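Local coordinates for biotin protein ligase-like protein of unknown function (Silicibacter sp., PDB 3BFM), which is of unknown function but resembles biotin protein ligases, with a biotin/lipoate ligase-family domain followed by a small domain of uncharacterised role, at residues K30-V35 and P120-V125. Numbering follows the deposited sequence. Where two conformers were deposited one is given.
Sequences KAELGV and PDWLVV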
# COMPACT_ATOMS: atom_id res chain seq x y z
N LYS A 30 -4.64 -4.64 17.00
CA LYS A 30 -5.17 -3.61 16.11
C LYS A 30 -5.93 -4.21 14.91
O LYS A 30 -6.98 -3.69 14.49
CB LYS A 30 -4.06 -2.67 15.66
CG LYS A 30 -3.58 -1.78 16.79
CD LYS A 30 -2.72 -0.64 16.31
CE LYS A 30 -2.55 0.40 17.42
NZ LYS A 30 -2.56 1.79 16.86
N ALA A 31 -5.44 -5.34 14.40
CA ALA A 31 -6.07 -5.97 13.26
C ALA A 31 -7.49 -6.41 13.67
O ALA A 31 -8.47 -6.18 12.96
CB ALA A 31 -5.22 -7.15 12.80
N GLU A 32 -7.60 -7.01 14.83
CA GLU A 32 -8.93 -7.46 15.31
C GLU A 32 -9.89 -6.28 15.56
O GLU A 32 -11.10 -6.42 15.37
CB GLU A 32 -8.77 -8.36 16.53
CG GLU A 32 -10.09 -9.02 16.99
CD GLU A 32 -10.81 -9.84 15.90
OE1 GLU A 32 -10.14 -10.62 15.19
OE2 GLU A 32 -12.05 -9.69 15.75
N LEU A 33 -9.34 -5.14 15.96
CA LEU A 33 -10.07 -3.86 16.04
C LEU A 33 -10.43 -3.23 14.70
O LEU A 33 -11.08 -2.20 14.69
CB LEU A 33 -9.24 -2.80 16.78
CG LEU A 33 -9.24 -2.86 18.30
CD1 LEU A 33 -8.08 -2.06 18.86
CD2 LEU A 33 -10.59 -2.35 18.83
N GLY A 34 -9.96 -3.78 13.59
CA GLY A 34 -10.34 -3.27 12.30
C GLY A 34 -9.32 -2.40 11.59
O GLY A 34 -9.63 -1.84 10.54
N VAL A 35 -8.09 -2.30 12.11
CA VAL A 35 -7.07 -1.52 11.42
C VAL A 35 -6.73 -2.28 10.13
O VAL A 35 -6.61 -3.51 10.13
CB VAL A 35 -5.84 -1.22 12.33
CG1 VAL A 35 -4.89 -0.23 11.69
CG2 VAL A 35 -6.32 -0.66 13.66
N PRO A 120 -9.41 -15.12 5.71
CA PRO A 120 -9.31 -14.41 6.98
C PRO A 120 -9.60 -12.91 6.85
O PRO A 120 -9.40 -12.32 5.79
CB PRO A 120 -7.85 -14.69 7.43
CG PRO A 120 -7.12 -15.23 6.27
CD PRO A 120 -8.09 -15.44 5.12
N ASP A 121 -10.07 -12.28 7.92
CA ASP A 121 -10.28 -10.83 7.91
C ASP A 121 -8.94 -10.15 7.97
O ASP A 121 -8.81 -8.99 7.61
CB ASP A 121 -11.09 -10.39 9.11
CG ASP A 121 -12.54 -10.91 9.09
OD1 ASP A 121 -13.06 -11.27 8.02
OD2 ASP A 121 -13.14 -10.94 10.19
N TRP A 122 -7.95 -10.85 8.52
CA TRP A 122 -6.60 -10.29 8.67
C TRP A 122 -5.58 -11.37 8.88
O TRP A 122 -5.88 -12.45 9.34
CB TRP A 122 -6.52 -9.28 9.81
CG TRP A 122 -6.90 -9.80 11.14
CD1 TRP A 122 -8.13 -9.67 11.75
CD2 TRP A 122 -6.07 -10.51 12.08
NE1 TRP A 122 -8.11 -10.26 12.97
CE2 TRP A 122 -6.87 -10.78 13.21
CE3 TRP A 122 -4.75 -10.97 12.06
CZ2 TRP A 122 -6.39 -11.47 14.30
CZ3 TRP A 122 -4.26 -11.64 13.17
CH2 TRP A 122 -5.09 -11.89 14.27
N LEU A 123 -4.33 -11.00 8.59
CA LEU A 123 -3.18 -11.81 8.85
C LEU A 123 -2.04 -10.89 9.29
O LEU A 123 -1.92 -9.79 8.78
CB LEU A 123 -2.83 -12.55 7.58
CG LEU A 123 -1.86 -13.72 7.68
CD1 LEU A 123 -2.30 -14.89 6.77
CD2 LEU A 123 -0.43 -13.26 7.36
N VAL A 124 -1.24 -11.33 10.24
CA VAL A 124 -0.08 -10.54 10.70
C VAL A 124 1.15 -11.40 10.62
O VAL A 124 1.12 -12.56 11.03
CB VAL A 124 -0.26 -10.07 12.17
CG1 VAL A 124 1.04 -9.50 12.75
CG2 VAL A 124 -1.41 -9.06 12.27
N VAL A 125 2.22 -10.84 10.06
CA VAL A 125 3.55 -11.47 10.09
C VAL A 125 4.48 -10.67 10.95
O VAL A 125 4.63 -9.47 10.75
CB VAL A 125 4.13 -11.63 8.67
CG1 VAL A 125 5.56 -12.15 8.74
CG2 VAL A 125 3.24 -12.52 7.89
O HOH W 1 -12.01 -11.15 12.54
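The indole of W122 lies against the last turn of helix 23-32, with A31 over one of its faces. The methyl CB of A31 stands 3.7 Å from the centroid of the five-membered ring, a CH-pi contact; so small a side chain lets the flat ring come close to the helix backbone, where E32 N stands over that same face. W122 places CG between its backbone N and carbonyl carbon (chi1 59°), which lays the indole against the helix. At the ring edge, NE1 of W122 donates to OE1 of E32 over 3.0 Å (166°). The acceptor lies in the indole plane, while the N-H reaches OE1 from above the carboxylate plane. A bend at chi2 (55°) brings the glutamate chain round to this edge, and a water donates to D121 OD2 and, at longer distance, to E32 OE1, linking two acidic groups. A phenylalanine in place of W122 would probably leave E32 OE1 without its indole donor and the glutamate carboxylate freer to turn. V124, its CG2 near the A31 methyl, also packs on F24, A27 and C28. This is helix-on-sheet packing in the biotin/lipoate ligase-family domain, where a Schellman motif, its positive phi suiting glycine at G34, ends the helix.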